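Local coordinates for protein 5-carboxymethyl-2-hydroxymuconate semialdehyde dehydrogenase (Thermus thermophilus, PDB 2D4E) that probably oxidises 5-carboxymethyl-2-hydroxymuconate semialdehyde to the corresponding acid, passing the hydride to NAD, as a tetrameric member of the aldehyde dehydrogenase family, at residues Glu105-Ala114 against Trp200-Ile211; Val344-Leu353 against Arg388-Val396. All coordinates share one frame; numbering follows the deposited sequence.

Contact 1. Residues Glu105-Ala114 against Trp200-Ile211; sequences ELAVMECLDA and WSPFTATKLAEI. With NA (sodium ion), chain I.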
ATOM      1  N   GLU C 105      -6.274  37.512  15.423  1.00 21.91           N
ATOM      2  CA  GLU C 105      -6.264  37.411  16.879  1.00 20.41           C
ATOM      3  C   GLU C 105      -5.262  36.349  17.346  1.00 23.36           C
ATOM      4  O   GLU C 105      -4.470  36.593  18.261  1.00 18.79           O
ATOM      5  CB  GLU C 105      -7.657  37.042  17.396  1.00 24.44           C
ATOM      6  CG  GLU C 105      -8.764  38.013  17.021  1.00 38.22           C
ATOM      7  CD  GLU C 105     -10.136  37.342  17.008  1.00 43.34           C
ATOM      8  OE1 GLU C 105     -10.471  36.628  17.977  1.00 43.35           O
ATOM      9  OE2 GLU C 105     -10.883  37.527  16.026  1.00 50.19           O
ATOM     10  N   LEU C 106      -5.317  35.169  16.722  1.00 19.48           N
ATOM     11  CA  LEU C 106      -4.425  34.058  17.065  1.00 21.90           C
ATOM     12  C   LEU C 106      -2.951  34.432  16.877  1.00 19.52           C
ATOM     13  O   LEU C 106      -2.106  34.141  17.728  1.00 21.19           O
ATOM     14  CB  LEU C 106      -4.772  32.820  16.217  1.00 14.71           C
ATOM     15  CG  LEU C 106      -6.068  32.073  16.598  1.00 19.68           C
ATOM     16  CD1 LEU C 106      -6.503  31.134  15.481  1.00 11.69           C
ATOM     17  CD2 LEU C 106      -5.841  31.296  17.894  1.00 13.35           C
ATOM     18  N   ALA C 107      -2.648  35.083  15.763  1.00 19.89           N
ATOM     19  CA  ALA C 107      -1.283  35.491  15.478  1.00 19.08           C
ATOM     20  C   ALA C 107      -0.783  36.463  16.536  1.00 18.98           C
ATOM     21  O   ALA C 107       0.290  36.279  17.105  1.00 21.88           O
ATOM     22  CB  ALA C 107      -1.208  36.133  14.103  1.00 17.44           C
ATOM     23  N   VAL C 108      -1.563  37.503  16.803  1.00 17.83           N
ATOM     24  CA  VAL C 108      -1.168  38.494  17.793  1.00 18.27           C
ATOM     25  C   VAL C 108      -1.009  37.873  19.175  1.00 19.59           C
ATOM     26  O   VAL C 108      -0.029  38.127  19.878  1.00 18.80           O
ATOM     27  CB  VAL C 108      -2.196  39.645  17.877  1.00 19.85           C
ATOM     28  CG1 VAL C 108      -1.831  40.583  19.016  1.00 21.32           C
ATOM     29  CG2 VAL C 108      -2.231  40.411  16.555  1.00 18.04           C
ATOM     30  N   MET C 109      -1.976  37.053  19.556  1.00 17.22           N
ATOM     31  CA  MET C 109      -1.943  36.409  20.857  1.00 21.02           C
ATOM     32  C   MET C 109      -0.665  35.594  21.058  1.00 17.45           C
ATOM     33  O   MET C 109       0.061  35.785  22.038  1.00 19.26           O
ATOM     34  CB  MET C 109      -3.164  35.502  21.009  1.00 22.03           C
ATOM     35  CG  MET C 109      -3.321  34.907  22.385  1.00 26.79           C
ATOM     36  SD  MET C 109      -4.864  33.994  22.510  1.00 31.95           S
ATOM     37  CE  MET C 109      -6.044  35.324  22.347  1.00 22.76           C
ATOM     38  N   GLU C 110      -0.388  34.687  20.127  1.00 14.11           N
ATOM     39  CA  GLU C 110       0.796  33.850  20.243  1.00 19.70           C
ATOM     40  C   GLU C 110       2.080  34.667  20.122  1.00 18.59           C
ATOM     41  O   GLU C 110       3.094  34.344  20.746  1.00 16.11           O
ATOM     42  CB  GLU C 110       0.758  32.740  19.190  1.00 19.75           C
ATOM     43  CG  GLU C 110       1.999  31.865  19.171  1.00 21.78           C
ATOM     44  CD  GLU C 110       1.746  30.500  18.552  1.00 29.51           C
ATOM     45  OE1 GLU C 110       2.723  29.863  18.107  1.00 31.36           O
ATOM     46  OE2 GLU C 110       0.576  30.061  18.522  1.00 22.96           O
ATOM     47  N   CYS C 111       2.035  35.729  19.328  1.00 16.50           N
ATOM     48  CA  CYS C 111       3.195  36.589  19.157  1.00 16.93           C
ATOM     49  C   CYS C 111       3.543  37.240  20.500  1.00 18.83           C
ATOM     50  O   CYS C 111       4.685  37.180  20.960  1.00 17.67           O
ATOM     51  CB  CYS C 111       2.891  37.663  18.114  1.00 21.60           C
ATOM     52  SG  CYS C 111       4.179  38.903  17.946  1.00 21.30           S
ATOM     53  N   LEU C 112       2.544  37.851  21.128  1.00 18.61           N
ATOM     54  CA  LEU C 112       2.734  38.505  22.417  1.00 19.24           C
ATOM     55  C   LEU C 112       3.200  37.543  23.503  1.00 20.75           C
ATOM     56  O   LEU C 112       4.055  37.877  24.320  1.00 16.42           O
ATOM     57  CB  LEU C 112       1.423  39.147  22.880  1.00 19.66           C
ATOM     58  CG  LEU C 112       0.851  40.323  22.087  1.00 23.15           C
ATOM     59  CD1 LEU C 112      -0.445  40.787  22.738  1.00 20.57           C
ATOM     60  CD2 LEU C 112       1.861  41.459  22.058  1.00 18.90           C
ATOM     61  N   ASP C 113       2.618  36.349  23.497  1.00 20.98           N
ATOM     62  CA  ASP C 113       2.877  35.310  24.487  1.00 15.77           C
ATOM     63  C   ASP C 113       4.193  34.542  24.322  1.00 18.30           C
ATOM     64  O   ASP C 113       4.858  34.233  25.312  1.00 17.42           O
ATOM     65  CB  ASP C 113       1.690  34.329  24.461  1.00 18.89           C
ATOM     66  CG  ASP C 113       1.492  33.577  25.772  1.00 18.65           C
ATOM     67  OD1 ASP C 113       2.144  33.916  26.780  1.00 20.06           O
ATOM     68  OD2 ASP C 113       0.652  32.645  25.792  1.00 19.66           O
ATOM     69  N   ALA C 114       4.577  34.246  23.081  1.00 20.02           N
ATOM     70  CA  ALA C 114       5.785  33.461  22.835  1.00 19.69           C
ATOM     71  C   ALA C 114       6.982  34.161  22.189  1.00 21.51           C
ATOM     72  O   ALA C 114       8.017  33.531  21.974  1.00 17.97           O
ATOM     73  CB  ALA C 114       5.424  32.211  22.038  1.00 15.92           C
ATOM     74  N   TRP C 200       4.471  28.384  29.691  1.00 15.01           N
ATOM     75  CA  TRP C 200       5.075  29.664  29.319  1.00 19.27           C
ATOM     76  C   TRP C 200       4.366  30.436  28.197  1.00 22.13           C
ATOM     77  O   TRP C 200       4.758  31.563  27.885  1.00 23.03           O
ATOM     78  CB  TRP C 200       6.555  29.475  28.956  1.00 15.83           C
ATOM     79  CG  TRP C 200       7.458  29.402  30.144  1.00 16.99           C
ATOM     80  CD1 TRP C 200       7.146  29.733  31.434  1.00 16.33           C
ATOM     81  CD2 TRP C 200       8.844  29.032  30.152  1.00 16.29           C
ATOM     82  NE1 TRP C 200       8.248  29.593  32.243  1.00 16.62           N
ATOM     83  CE2 TRP C 200       9.305  29.163  31.483  1.00 16.83           C
ATOM     84  CE3 TRP C 200       9.743  28.601  29.164  1.00 15.37           C
ATOM     85  CZ2 TRP C 200      10.626  28.880  31.853  1.00 13.58           C
ATOM     86  CZ3 TRP C 200      11.063  28.316  29.534  1.00 14.34           C
ATOM     87  CH2 TRP C 200      11.487  28.458  30.868  1.00 14.17           C
ATOM     88  N   SER C 201       3.330  29.843  27.601  1.00 21.69           N
ATOM     89  CA  SER C 201       2.559  30.490  26.523  1.00 18.65           C
ATOM     90  C   SER C 201       1.193  29.798  26.404  1.00 12.90           C
ATOM     91  O   SER C 201       0.837  29.250  25.361  1.00 12.46           O
ATOM     92  CB  SER C 201       3.317  30.385  25.195  1.00 19.93           C
ATOM     93  OG  SER C 201       3.584  29.030  24.864  1.00 20.10           O
ATOM     94  N   PRO C 202       0.391  29.860  27.471  1.00 14.30           N
ATOM     95  CA  PRO C 202      -0.940  29.258  27.594  1.00 15.62           C
ATOM     96  C   PRO C 202      -2.120  29.871  26.850  1.00 20.03           C
ATOM     97  O   PRO C 202      -3.073  29.169  26.513  1.00 19.70           O
ATOM     98  CB  PRO C 202      -1.170  29.296  29.094  1.00 16.55           C
ATOM     99  CG  PRO C 202      -0.620  30.653  29.436  1.00 17.43           C
ATOM    100  CD  PRO C 202       0.675  30.730  28.630  1.00 15.27           C
ATOM    101  N   PHE C 203      -2.061  31.172  26.595  1.00 21.47           N
ATOM    102  CA  PHE C 203      -3.170  31.886  25.962  1.00 19.97           C
ATOM    103  C   PHE C 203      -3.771  31.341  24.672  1.00 19.87           C
ATOM    104  O   PHE C 203      -4.989  31.182  24.575  1.00 22.94           O
ATOM    105  CB  PHE C 203      -2.771  33.349  25.771  1.00 24.88           C
ATOM    106  CG  PHE C 203      -2.395  34.026  27.050  1.00 24.01           C
ATOM    107  CD1 PHE C 203      -1.253  34.812  27.128  1.00 23.81           C
ATOM    108  CD2 PHE C 203      -3.152  33.823  28.200  1.00 27.09           C
ATOM    109  CE1 PHE C 203      -0.865  35.383  28.339  1.00 24.31           C
ATOM    110  CE2 PHE C 203      -2.771  34.389  29.411  1.00 24.87           C
ATOM    111  CZ  PHE C 203      -1.625  35.168  29.480  1.00 20.93           C
ATOM    112  N   THR C 204      -2.933  31.066  23.681  1.00 15.94           N
ATOM    113  CA  THR C 204      -3.413  30.558  22.405  1.00 18.43           C
ATOM    114  C   THR C 204      -4.290  29.300  22.526  1.00 19.91           C
ATOM    115  O   THR C 204      -5.232  29.124  21.757  1.00 18.32           O
ATOM    116  CB  THR C 204      -2.226  30.258  21.468  1.00 22.15           C
ATOM    117  OG1 THR C 204      -1.457  31.455  21.279  1.00 27.89           O
ATOM    118  CG2 THR C 204      -2.721  29.754  20.121  1.00 19.17           C
ATOM    119  N   ALA C 205      -3.981  28.433  23.486  1.00 16.06           N
ATOM    120  CA  ALA C 205      -4.752  27.206  23.672  1.00 18.57           C
ATOM    121  C   ALA C 205      -6.181  27.504  24.136  1.00 20.22           C
ATOM    122  O   ALA C 205      -7.135  26.897  23.655  1.00 23.34           O
ATOM    123  CB  ALA C 205      -4.044  26.289  24.673  1.00 11.11           C
ATOM    124  N   THR C 206      -6.333  28.430  25.074  1.00 21.53           N
ATOM    125  CA  THR C 206      -7.667  28.784  25.546  1.00 19.10           C
ATOM    126  C   THR C 206      -8.453  29.383  24.381  1.00 22.84           C
ATOM    127  O   THR C 206      -9.657  29.155  24.248  1.00 23.92           O
ATOM    128  CB  THR C 206      -7.600  29.793  26.712  1.00 22.07           C
ATOM    129  OG1 THR C 206      -7.311  29.091  27.931  1.00 18.40           O
ATOM    130  CG2 THR C 206      -8.916  30.549  26.850  1.00 14.04           C
ATOM    131  N   LYS C 207      -7.762  30.136  23.530  1.00 20.30           N
ATOM    132  CA  LYS C 207      -8.393  30.746  22.364  1.00 22.58           C
ATOM    133  C   LYS C 207      -8.851  29.651  21.393  1.00 23.48           C
ATOM    134  O   LYS C 207      -9.949  29.715  20.827  1.00 17.87           O
ATOM    135  CB  LYS C 207      -7.407  31.687  21.663  1.00 18.69           C
ATOM    136  CG  LYS C 207      -7.982  32.397  20.446  1.00 22.41           C
ATOM    137  CD  LYS C 207      -9.163  33.297  20.810  1.00 24.19           C
ATOM    138  CE  LYS C 207      -9.670  34.037  19.582  1.00 30.48           C
ATOM    139  NZ  LYS C 207     -10.717  35.041  19.915  1.00 36.42           N
ATOM    140  N   LEU C 208      -7.998  28.647  21.212  1.00 18.68           N
ATOM    141  CA  LEU C 208      -8.297  27.531  20.335  1.00 16.20           C
ATOM    142  C   LEU C 208      -9.549  26.822  20.841  1.00 18.76           C
ATOM    143  O   LEU C 208     -10.415  26.437  20.053  1.00 18.51           O
ATOM    144  CB  LEU C 208      -7.115  26.554  20.299  1.00 20.12           C
ATOM    145  CG  LEU C 208      -7.311  25.269  19.485  1.00 19.96           C
ATOM    146  CD1 LEU C 208      -7.639  25.622  18.035  1.00 15.32           C
ATOM    147  CD2 LEU C 208      -6.040  24.406  19.569  1.00 18.10           C
ATOM    148  N   ALA C 209      -9.647  26.647  22.154  1.00 16.03           N
ATOM    149  CA  ALA C 209     -10.824  26.002  22.726  1.00 20.75           C
ATOM    150  C   ALA C 209     -12.068  26.825  22.382  1.00 22.00           C
ATOM    151  O   ALA C 209     -13.122  26.267  22.077  1.00 20.03           O
ATOM    152  CB  ALA C 209     -10.685  25.874  24.232  1.00 12.30           C
ATOM    153  N   GLU C 210     -11.942  28.149  22.420  1.00 19.53           N
ATOM    154  CA  GLU C 210     -13.078  29.011  22.098  1.00 24.42           C
ATOM    155  C   GLU C 210     -13.546  28.701  20.685  1.00 21.45           C
ATOM    156  O   GLU C 210     -14.740  28.552  20.431  1.00 23.16           O
ATOM    157  CB  GLU C 210     -12.692  30.489  22.193  1.00 18.06           C
ATOM    158  CG  GLU C 210     -12.330  30.948  23.596  1.00 26.79           C
ATOM    159  CD  GLU C 210     -12.112  32.449  23.683  1.00 28.36           C
ATOM    160  OE1 GLU C 210     -11.676  32.924  24.753  1.00 30.87           O
ATOM    161  OE2 GLU C 210     -12.384  33.154  22.688  1.00 30.99           O
ATOM    162  N   ILE C 211     -12.586  28.593  19.776  1.00 19.74           N
ATOM    163  CA  ILE C 211     -12.876  28.302  18.385  1.00 15.59           C
ATOM    164  C   ILE C 211     -13.519  26.930  18.210  1.00 18.33           C
ATOM    165  O   ILE C 211     -14.494  26.795  17.477  1.00 18.07           O
ATOM    166  CB  ILE C 211     -11.595  28.405  17.534  1.00 18.96           C
ATOM    167  CG1 ILE C 211     -11.142  29.870  17.489  1.00 22.57           C
ATOM    168  CG2 ILE C 211     -11.844  27.864  16.131  1.00 14.31           C
ATOM    169  CD1 ILE C 211      -9.805  30.092  16.824  1.00 18.67           C
TER
HETATM  170 NA    NA I1903       4.457  34.031  27.620  1.00 21.11          NA
HETATM  171  O   HOH W   1       0.074  31.538  23.332  1.00 18.55           O
HETATM  172  O   HOH W   2       6.624  33.518  28.677  1.00 18.04           O
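Asp113 and Trp200 share a sodium ion where two nearly antiparallel helices of the aldehyde dehydrogenase fold meet, their axes 159° apart. Carbonyl O and carboxylate OD1 of Asp113 both bind the metal, OD1 at 2.5 Å, and Trp200 O joins them; Ser46, Leu47 and a water complete the site. Asp113 suits the place because its second oxygen remains for the protein: OD2 accepts from Phe203 N at 3.2 Å, nearly along its C-O axis, and from a water that also lies 2.6 Å from Thr204 OG1. With CG turned anti to the backbone N (chi1 -155°), the carboxylate reaches across to the backbone of Phe203. Behind this shell, Trp172 O holds Ser201 OG, and Leu55 packs on Asp113 and Phe203. Further along, flexible Met109 lays SD 3.5 Å from Lys207 CB, while Leu106 CD2 packs on Lys207 CG. A bend at chi2 (62°) turns the lysine's ammonium to Glu105, NZ to OE1 2.5 Å in a salt bridge, with a longer link to Glu210. A methionine in place of Lys207 would probably leave Glu105 OE1 without its cationic mate across the helices. At the far end, Leu106 and Ile211 meet tip to tip, CD1 to CD1, at 3.7 Å.

Contact 2. Residues Val344-Leu353 against Arg388-Val396; sequences VGPLIHPEHL and RGNYLLPTV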
ATOM      1  N   VAL C 344      15.080  38.625  14.351  1.00 22.91           N
ATOM      2  CA  VAL C 344      15.246  37.809  15.547  1.00 20.19           C
ATOM      3  C   VAL C 344      14.668  38.549  16.747  1.00 20.30           C
ATOM      4  O   VAL C 344      15.058  39.679  17.047  1.00 16.78           O
ATOM      5  CB  VAL C 344      16.738  37.473  15.814  1.00 18.86           C
ATOM      6  CG1 VAL C 344      16.922  36.978  17.245  1.00 15.53           C
ATOM      7  CG2 VAL C 344      17.204  36.400  14.844  1.00 15.46           C
ATOM      8  N   GLY C 345      13.721  37.900  17.416  1.00 19.77           N
ATOM      9  CA  GLY C 345      13.088  38.487  18.581  1.00 16.16           C
ATOM     10  C   GLY C 345      13.683  37.956  19.871  1.00 17.75           C
ATOM     11  O   GLY C 345      14.768  37.375  19.861  1.00 20.69           O
ATOM     12  N   PRO C 346      12.989  38.139  21.003  1.00 17.59           N
ATOM     13  CA  PRO C 346      13.453  37.681  22.310  1.00 17.39           C
ATOM     14  C   PRO C 346      13.109  36.223  22.599  1.00 20.28           C
ATOM     15  O   PRO C 346      12.182  35.663  22.009  1.00 17.50           O
ATOM     16  CB  PRO C 346      12.739  38.618  23.262  1.00 20.40           C
ATOM     17  CG  PRO C 346      11.390  38.733  22.608  1.00 19.61           C
ATOM     18  CD  PRO C 346      11.725  38.891  21.131  1.00 15.83           C
ATOM     19  N   LEU C 347      13.863  35.622  23.513  1.00 14.40           N
ATOM     20  CA  LEU C 347      13.624  34.248  23.905  1.00 17.68           C
ATOM     21  C   LEU C 347      12.403  34.230  24.813  1.00 21.74           C
ATOM     22  O   LEU C 347      12.014  35.258  25.379  1.00 21.06           O
ATOM     23  CB  LEU C 347      14.853  33.667  24.611  1.00 16.62           C
ATOM     24  CG  LEU C 347      16.113  33.703  23.740  1.00 16.80           C
ATOM     25  CD1 LEU C 347      17.242  32.964  24.427  1.00 17.28           C
ATOM     26  CD2 LEU C 347      15.812  33.061  22.382  1.00 21.11           C
ATOM     27  N   ILE C 348      11.808  33.052  24.941  1.00 20.44           N
ATOM     28  CA  ILE C 348      10.587  32.850  25.704  1.00 16.54           C
ATOM     29  C   ILE C 348      10.494  33.334  27.149  1.00 20.13           C
ATOM     30  O   ILE C 348       9.481  33.913  27.547  1.00 18.63           O
ATOM     31  CB  ILE C 348      10.200  31.350  25.685  1.00 17.12           C
ATOM     32  CG1 ILE C 348       8.808  31.154  26.290  1.00 13.75           C
ATOM     33  CG2 ILE C 348      11.243  30.533  26.430  1.00 12.90           C
ATOM     34  CD1 ILE C 348       7.700  31.844  25.499  1.00 14.71           C
ATOM     35  N   HIS C 349      11.541  33.118  27.933  1.00 17.36           N
ATOM     36  CA  HIS C 349      11.487  33.467  29.344  1.00 15.22           C
ATOM     37  C   HIS C 349      12.893  33.759  29.858  1.00 17.57           C
ATOM     38  O   HIS C 349      13.870  33.229  29.329  1.00 19.58           O
ATOM     39  CB  HIS C 349      10.869  32.262  30.075  1.00 13.46           C
ATOM     40  CG  HIS C 349      10.487  32.518  31.497  1.00 16.51           C
ATOM     41  ND1 HIS C 349      11.406  32.542  32.525  1.00 17.15           N
ATOM     42  CD2 HIS C 349       9.274  32.719  32.068  1.00 18.38           C
ATOM     43  CE1 HIS C 349      10.774  32.744  33.669  1.00 14.84           C
ATOM     44  NE2 HIS C 349       9.481  32.854  33.419  1.00 19.03           N
ATOM     45  N   PRO C 350      13.018  34.623  30.881  1.00 18.72           N
ATOM     46  CA  PRO C 350      14.357  34.920  31.403  1.00 18.51           C
ATOM     47  C   PRO C 350      15.093  33.667  31.867  1.00 16.55           C
ATOM     48  O   PRO C 350      16.312  33.586  31.771  1.00 16.81           O
ATOM     49  CB  PRO C 350      14.085  35.913  32.547  1.00 19.47           C
ATOM     50  CG  PRO C 350      12.631  35.708  32.886  1.00 17.66           C
ATOM     51  CD  PRO C 350      12.004  35.470  31.534  1.00 20.89           C
ATOM     52  N   GLU C 351      14.352  32.685  32.366  1.00 18.53           N
ATOM     53  CA  GLU C 351      14.974  31.447  32.811  1.00 17.31           C
ATOM     54  C   GLU C 351      15.577  30.719  31.616  1.00 15.39           C
ATOM     55  O   GLU C 351      16.616  30.072  31.734  1.00 14.94           O
ATOM     56  CB  GLU C 351      13.949  30.544  33.506  1.00 17.95           C
ATOM     57  CG  GLU C 351      13.649  30.951  34.939  1.00 22.84           C
ATOM     58  CD  GLU C 351      12.501  30.160  35.548  1.00 28.67           C
ATOM     59  OE1 GLU C 351      12.351  28.966  35.206  1.00 27.03           O
ATOM     60  OE2 GLU C 351      11.758  30.729  36.379  1.00 29.24           O
ATOM     61  N   HIS C 352      14.926  30.828  30.462  1.00 15.88           N
ATOM     62  CA  HIS C 352      15.434  30.169  29.272  1.00 14.72           C
ATOM     63  C   HIS C 352      16.663  30.914  28.746  1.00 20.57           C
ATOM     64  O   HIS C 352      17.577  30.303  28.187  1.00 18.60           O
ATOM     65  CB  HIS C 352      14.354  30.096  28.192  1.00 14.90           C
ATOM     66  CG  HIS C 352      14.756  29.269  27.011  1.00 20.60           C
ATOM     67  ND1 HIS C 352      15.151  27.954  27.127  1.00 20.80           N
ATOM     68  CD2 HIS C 352      14.874  29.582  25.699  1.00 17.92           C
ATOM     69  CE1 HIS C 352      15.499  27.492  25.940  1.00 18.11           C
ATOM     70  NE2 HIS C 352      15.341  28.462  25.057  1.00 16.00           N
ATOM     71  N   LEU C 353      16.682  32.232  28.928  1.00 21.62           N
ATOM     72  CA  LEU C 353      17.823  33.032  28.489  1.00 21.71           C
ATOM     73  C   LEU C 353      19.021  32.666  29.365  1.00 19.60           C
ATOM     74  O   LEU C 353      20.146  32.543  28.875  1.00 20.55           O
ATOM     75  CB  LEU C 353      17.525  34.533  28.611  1.00 18.46           C
ATOM     76  CG  LEU C 353      18.673  35.462  28.184  1.00 21.31           C
ATOM     77  CD1 LEU C 353      19.027  35.210  26.717  1.00 20.69           C
ATOM     78  CD2 LEU C 353      18.276  36.914  28.397  1.00 16.18           C
ATOM     79  N   ARG C 388      15.028  45.093  28.847  1.00 29.58           N
ATOM     80  CA  ARG C 388      13.840  44.603  29.545  1.00 31.92           C
ATOM     81  C   ARG C 388      13.323  43.273  29.003  1.00 30.94           C
ATOM     82  O   ARG C 388      12.555  42.583  29.673  1.00 31.29           O
ATOM     83  CB  ARG C 388      12.713  45.640  29.487  1.00 34.74           C
ATOM     84  CG  ARG C 388      13.095  47.014  30.015  1.00 40.80           C
ATOM     85  CD  ARG C 388      13.769  46.929  31.374  1.00 46.72           C
ATOM     86  NE  ARG C 388      12.906  46.348  32.398  1.00 54.61           N
ATOM     87  CZ  ARG C 388      13.294  46.108  33.646  1.00 54.35           C
ATOM     88  NH1 ARG C 388      14.532  46.400  34.026  1.00 57.71           N
ATOM     89  NH2 ARG C 388      12.446  45.577  34.517  1.00 54.51           N
ATOM     90  N   GLY C 389      13.745  42.916  27.794  1.00 28.59           N
ATOM     91  CA  GLY C 389      13.305  41.666  27.196  1.00 29.41           C
ATOM     92  C   GLY C 389      14.374  40.591  27.263  1.00 27.05           C
ATOM     93  O   GLY C 389      15.481  40.841  27.735  1.00 28.92           O
ATOM     94  N   ASN C 390      14.053  39.393  26.790  1.00 24.38           N
ATOM     95  CA  ASN C 390      15.008  38.288  26.811  1.00 21.92           C
ATOM     96  C   ASN C 390      15.724  38.142  25.465  1.00 22.47           C
ATOM     97  O   ASN C 390      15.712  37.071  24.861  1.00 21.01           O
ATOM     98  CB  ASN C 390      14.270  36.999  27.146  1.00 18.60           C
ATOM     99  CG  ASN C 390      13.374  37.150  28.351  1.00 22.44           C
ATOM    100  OD1 ASN C 390      13.835  37.511  29.430  1.00 21.51           O
ATOM    101  ND2 ASN C 390      12.085  36.877  28.174  1.00 22.22           N
ATOM    102  N   TYR C 391      16.360  39.219  25.010  1.00 20.51           N
ATOM    103  CA  TYR C 391      17.051  39.211  23.727  1.00 17.81           C
ATOM    104  C   TYR C 391      18.491  38.712  23.756  1.00 23.46           C
ATOM    105  O   TYR C 391      19.319  39.181  24.545  1.00 22.80           O
ATOM    106  CB  TYR C 391      17.032  40.611  23.106  1.00 16.42           C
ATOM    107  CG  TYR C 391      15.647  41.150  22.805  1.00 22.19           C
ATOM    108  CD1 TYR C 391      14.907  41.835  23.778  1.00 17.61           C
ATOM    109  CD2 TYR C 391      15.078  40.983  21.545  1.00 14.45           C
ATOM    110  CE1 TYR C 391      13.632  42.341  23.496  1.00 17.20           C
ATOM    111  CE2 TYR C 391      13.810  41.483  21.254  1.00 20.23           C
ATOM    112  CZ  TYR C 391      13.092  42.159  22.228  1.00 18.40           C
ATOM    113  OH  TYR C 391      11.832  42.633  21.926  1.00 21.07           O
ATOM    114  N   LEU C 392      18.782  37.760  22.878  1.00 21.35           N
ATOM    115  CA  LEU C 392      20.121  37.207  22.770  1.00 22.43           C
ATOM    116  C   LEU C 392      20.619  37.479  21.359  1.00 19.84           C
ATOM    117  O   LEU C 392      19.870  37.341  20.391  1.00 19.82           O
ATOM    118  CB  LEU C 392      20.122  35.695  23.014  1.00 20.00           C
ATOM    119  CG  LEU C 392      21.531  35.083  22.945  1.00 24.63           C
ATOM    120  CD1 LEU C 392      22.325  35.494  24.188  1.00 22.54           C
ATOM    121  CD2 LEU C 392      21.450  33.570  22.844  1.00 21.09           C
ATOM    122  N   LEU C 393      21.876  37.881  21.246  1.00 18.99           N
ATOM    123  CA  LEU C 393      22.455  38.146  19.940  1.00 18.28           C
ATOM    124  C   LEU C 393      22.704  36.827  19.210  1.00 20.65           C
ATOM    125  O   LEU C 393      23.100  35.830  19.824  1.00 19.97           O
ATOM    126  CB  LEU C 393      23.778  38.897  20.085  1.00 18.90           C
ATOM    127  CG  LEU C 393      23.783  40.336  20.596  1.00 19.95           C
ATOM    128  CD1 LEU C 393      25.218  40.744  20.904  1.00 19.31           C
ATOM    129  CD2 LEU C 393      23.171  41.262  19.549  1.00 17.47           C
ATOM    130  N   PRO C 394      22.439  36.792  17.894  1.00 20.41           N
ATOM    131  CA  PRO C 394      22.690  35.548  17.164  1.00 15.28           C
ATOM    132  C   PRO C 394      24.156  35.212  17.457  1.00 21.44           C
ATOM    133  O   PRO C 394      25.029  36.078  17.366  1.00 19.69           O
ATOM    134  CB  PRO C 394      22.434  35.960  15.724  1.00 14.91           C
ATOM    135  CG  PRO C 394      21.259  36.893  15.878  1.00 13.56           C
ATOM    136  CD  PRO C 394      21.666  37.745  17.067  1.00 15.70           C
ATOM    137  N   THR C 395      24.416  33.960  17.815  1.00 22.76           N
ATOM    138  CA  THR C 395      25.754  33.520  18.206  1.00 19.13           C
ATOM    139  C   THR C 395      26.364  32.402  17.358  1.00 20.94           C
ATOM    140  O   THR C 395      25.685  31.444  16.997  1.00 18.82           O
ATOM    141  CB  THR C 395      25.712  33.066  19.687  1.00 21.18           C
ATOM    142  OG1 THR C 395      25.184  34.133  20.487  1.00 14.56           O
ATOM    143  CG2 THR C 395      27.107  32.689  20.197  1.00 23.24           C
ATOM    144  N   VAL C 396      27.653  32.530  17.054  1.00 20.47           N
ATOM    145  CA  VAL C 396      28.371  31.531  16.266  1.00 19.27           C
ATOM    146  C   VAL C 396      29.699  31.169  16.919  1.00 23.51           C
ATOM    147  O   VAL C 396      30.501  32.049  17.245  1.00 23.35           O
ATOM    148  CB  VAL C 396      28.701  32.031  14.830  1.00 21.10           C
ATOM    149  CG1 VAL C 396      29.443  30.940  14.065  1.00 15.84           C
ATOM    150  CG2 VAL C 396      27.440  32.422  14.092  1.00 14.35           C
TER
HETATM  151  O   HOH W   3      17.229  36.566  21.078  1.00 16.11           O
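Tyr391 starts out pointing away from segment 344-353, but CG beside the backbone N (chi1 -62°) brings its ring back against Pro346; Asn390, with CG likewise placed (chi1 -49°), already points at the segment and carries its amide to Leu347 and Pro350. Two hydrogen bonds join Asn390 to Leu347. Leu347 N donates almost straight to Asn390 O at 2.7 Å, and Asn390 ND2 returns a bond to Leu347 O at 3.2 Å. Asparagine suits this place because its short amide can answer a backbone carbonyl while its own backbone serves the same residue; ND2 also donates to Asn52 OD1. Its OD1 comes 3.3 Å from Pro350 CA, the two side chains crossing obliquely.

Pro346 CB sits above the centre of the Tyr391 ring, 3.5 Å from the centroid, in a CH-pi contact. The rigid pyrrolidine and the ring lie side by side, pointing the same way. A water bridges the backbones, donating to Gly345 O and accepting from Leu392 N at 2.7 Å.

Leu353 spreads its methyls, CD1 against Leu392 CB at 3.9 Å and CD2 against Asn390 CA. His349 is the N-cap of the helix that follows, its ND1 accepting from Glu351 N. The contact thus lays the strand's lead-in across the first turn of helix 350-365, with Leu392 also on Val356 and Leu357, while Pro394 packs on Phe298 of helix 286-298 and strand 395-398 pairs with strand 369-372.

From the N terminus, helix 103-114 comes first, and contact 1 closes 86 residues later at Trp200, ahead of helix 203-214, the chain having passed through helix 175-188 and strands 166-169 and 193-196 of the five-stranded parallel sheet. Contact 2 opens only later: segment 344-353 leads into helix 350-365, and the chain closes a shorter loop at 388-396, where it leads into strand 395-398 of the mixed sheet, antiparallel to strand 369-372. The two loops therefore follow in series, neither crossing nor nesting. Their centres lie 20 Å apart, but their edges touch: Trp200 stacks on His349, and Ile348 packs against Ala114 beside the sodium site. Together they tie the region carrying the parallel sheet to that carrying the mixed sheet.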